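PDB 7AM1: protein SSD1 from Saccharomyces cerevisiae S288C, which binds the untranslated regions of mRNAs as a translational repressor, a non-enzymatic relative of the RNase II exonucleases. Local coordinates for residues Thr737-Tyr742 with Asp747-Glu752. Residues are numbered along the deposited sequence; the frame is centred on the assembly and turned at random.
Sequences TVLQVY and DVFIPE
Phe749 lies flank to flank with Thr737, its CE1 3.4 Å from the threonine CG2, while the Leu739 side chain crosses that of Phe749 at about a right angle, Leu739 CB 3.8 Å from Phe749 CD1. This is the tight end of a buried antiparallel hairpin in the DIS3L2-like C-terminal domain of this RNase II family member. Beta-branched Thr737 suits a strand and turns its methyl to the ring; helix 617-629 packs on all three side chains. Two backbone bonds join Thr737 and Phe749, the one from Thr737 N to Phe749 O almost straight at 175°. Next comes a classic beta bulge: Leu739 and Gln740 both face Asp747, whose carbonyl O takes Leu739 N at 2.8 Å and whose own N reaches Gln740 O. The extra residue brings Gln740 to the face that carries Thr737, Phe749 and Asp747.

Packing is looser on the opposite face, where Val738 CG2 and Val748 CG1 stand 4.3 Å apart. The turn end is more solvent-exposed at Tyr742, yet its bond is short: with CG anti to the carbonyl carbon (chi1 -49°), Tyr742 brings OH to 2.6 Å from Asp747 OD2, approaching from above the carboxylate plane. A phenylalanine here has no hydroxyl, so the carboxylate would probably be held less firmly at OD2. Arg758 forms a salt bridge with OD1, so a neutral hydroxyl and a cation share the buried carboxylate, which probably favours its charged form.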
loop_
_atom_site.group_PDB
_atom_site.type_symbol
_atom_site.label_atom_id
_atom_site.label_comp_id
_atom_site.label_asym_id
_atom_site.label_seq_id
_atom_site.Cartn_x
_atom_site.Cartn_y
_atom_site.Cartn_z
ATOM N N THR A 737 -11.182 17.448 -5.505
ATOM C CA THR A 737 -12.282 17.418 -4.551
ATOM C C THR A 737 -11.731 17.574 -3.142
ATOM O O THR A 737 -10.728 16.943 -2.787
ATOM C CB THR A 737 -13.078 16.113 -4.666
ATOM O OG1 THR A 737 -13.665 16.021 -5.971
ATOM C CG2 THR A 737 -14.168 16.042 -3.600
ATOM N N VAL A 738 -12.378 18.426 -2.353
ATOM C CA VAL A 738 -12.006 18.631 -0.958
ATOM C C VAL A 738 -12.525 17.462 -0.134
ATOM O O VAL A 738 -13.716 17.135 -0.183
ATOM C CB VAL A 738 -12.567 19.964 -0.437
ATOM C CG1 VAL A 738 -12.227 20.148 1.036
ATOM C CG2 VAL A 738 -12.042 21.123 -1.275
ATOM N N LEU A 739 -11.635 16.834 0.632
ATOM C CA LEU A 739 -11.984 15.672 1.442
ATOM C C LEU A 739 -12.140 16.005 2.919
ATOM O O LEU A 739 -13.050 15.483 3.572
ATOM C CB LEU A 739 -10.922 14.583 1.263
ATOM C CG LEU A 739 -11.244 13.190 1.805
ATOM C CD1 LEU A 739 -12.562 12.681 1.257
ATOM C CD2 LEU A 739 -10.118 12.224 1.455
ATOM N N GLN A 740 -11.276 16.869 3.455
ATOM C CA GLN A 740 -11.341 17.290 4.846
ATOM C C GLN A 740 -10.912 18.749 4.940
ATOM O O GLN A 740 -10.015 19.189 4.215
ATOM C CB GLN A 740 -10.443 16.429 5.747
ATOM C CG GLN A 740 -10.981 15.028 6.055
ATOM C CD GLN A 740 -12.216 15.053 6.938
ATOM O OE1 GLN A 740 -12.125 15.197 8.157
ATOM N NE2 GLN A 740 -13.378 14.922 6.322
ATOM N N VAL A 741 -11.538 19.483 5.852
ATOM C CA VAL A 741 -11.208 20.879 6.101
ATOM C C VAL A 741 -10.690 21.008 7.526
ATOM O O VAL A 741 -11.220 20.385 8.452
ATOM C CB VAL A 741 -12.426 21.798 5.874
ATOM C CG1 VAL A 741 -12.097 23.226 6.266
ATOM C CG2 VAL A 741 -12.857 21.748 4.418
ATOM N N TYR A 742 -9.642 21.808 7.691
ATOM C CA TYR A 742 -9.041 22.059 8.989
ATOM C C TYR A 742 -8.944 23.565 9.204
ATOM O O TYR A 742 -9.327 24.366 8.348
ATOM C CB TYR A 742 -7.662 21.396 9.097
ATOM C CG TYR A 742 -7.637 19.946 8.661
ATOM C CD1 TYR A 742 -8.165 18.947 9.467
ATOM C CD2 TYR A 742 -7.089 19.578 7.439
ATOM C CE1 TYR A 742 -8.143 17.615 9.070
ATOM C CE2 TYR A 742 -7.061 18.257 7.033
ATOM C CZ TYR A 742 -7.587 17.276 7.851
ATOM O OH TYR A 742 -7.561 15.960 7.444
ATOM N N ASP A 747 -7.488 18.976 2.979
ATOM C CA ASP A 747 -7.045 17.871 2.144
ATOM C C ASP A 747 -7.874 17.814 0.868
ATOM O O ASP A 747 -9.091 18.029 0.888
ATOM C CB ASP A 747 -7.145 16.542 2.898
ATOM C CG ASP A 747 -6.275 16.514 4.139
ATOM O OD1 ASP A 747 -5.295 17.291 4.186
ATOM O OD2 ASP A 747 -6.568 15.718 5.060
ATOM N N VAL A 748 -7.202 17.532 -0.240
ATOM C CA VAL A 748 -7.847 17.338 -1.528
ATOM C C VAL A 748 -7.391 15.990 -2.058
ATOM O O VAL A 748 -6.292 15.519 -1.744
ATOM C CB VAL A 748 -7.508 18.464 -2.531
ATOM C CG1 VAL A 748 -8.014 19.808 -2.024
ATOM C CG2 VAL A 748 -6.007 18.519 -2.780
ATOM N N PHE A 749 -8.235 15.360 -2.861
ATOM C CA PHE A 749 -7.822 14.162 -3.571
ATOM C C PHE A 749 -8.159 14.332 -5.042
ATOM O O PHE A 749 -9.060 15.089 -5.419
ATOM C CB PHE A 749 -8.449 12.883 -2.982
ATOM C CG PHE A 749 -9.929 12.793 -3.142
ATOM C CD1 PHE A 749 -10.771 13.575 -2.373
ATOM C CD2 PHE A 749 -10.481 11.897 -4.039
ATOM C CE1 PHE A 749 -12.140 13.486 -2.510
ATOM C CE2 PHE A 749 -11.848 11.801 -4.186
ATOM C CZ PHE A 749 -12.683 12.597 -3.417
ATOM N N ILE A 750 -7.379 13.650 -5.868
ATOM C CA ILE A 750 -7.457 13.790 -7.316
ATOM C C ILE A 750 -7.599 12.372 -7.853
ATOM O O ILE A 750 -6.589 11.673 -8.014
ATOM C CB ILE A 750 -6.215 14.511 -7.860
ATOM C CG1 ILE A 750 -5.917 15.755 -7.008
ATOM C CG2 ILE A 750 -6.427 14.908 -9.315
ATOM C CD1 ILE A 750 -4.591 16.428 -7.313
ATOM N N PRO A 751 -8.821 11.889 -8.101
ATOM C CA PRO A 751 -8.974 10.481 -8.504
ATOM C C PRO A 751 -8.224 10.133 -9.773
ATOM O O PRO A 751 -7.834 8.972 -9.954
ATOM C CB PRO A 751 -10.492 10.326 -8.680
ATOM C CG PRO A 751 -11.089 11.405 -7.846
ATOM C CD PRO A 751 -10.123 12.556 -7.913
ATOM N N GLU A 752 -8.013 11.106 -10.663
ATOM C CA GLU A 752 -7.314 10.831 -11.911
ATOM C C GLU A 752 -5.854 10.478 -11.686
ATOM O O GLU A 752 -5.242 9.841 -12.549
ATOM C CB GLU A 752 -7.419 12.032 -12.848
ATOM C CG GLU A 752 -8.824 12.282 -13.372
ATOM C CD GLU A 752 -9.713 12.998 -12.373
ATOM O OE1 GLU A 752 -9.202 13.462 -11.330
ATOM O OE2 GLU A 752 -10.930 13.090 -12.637
#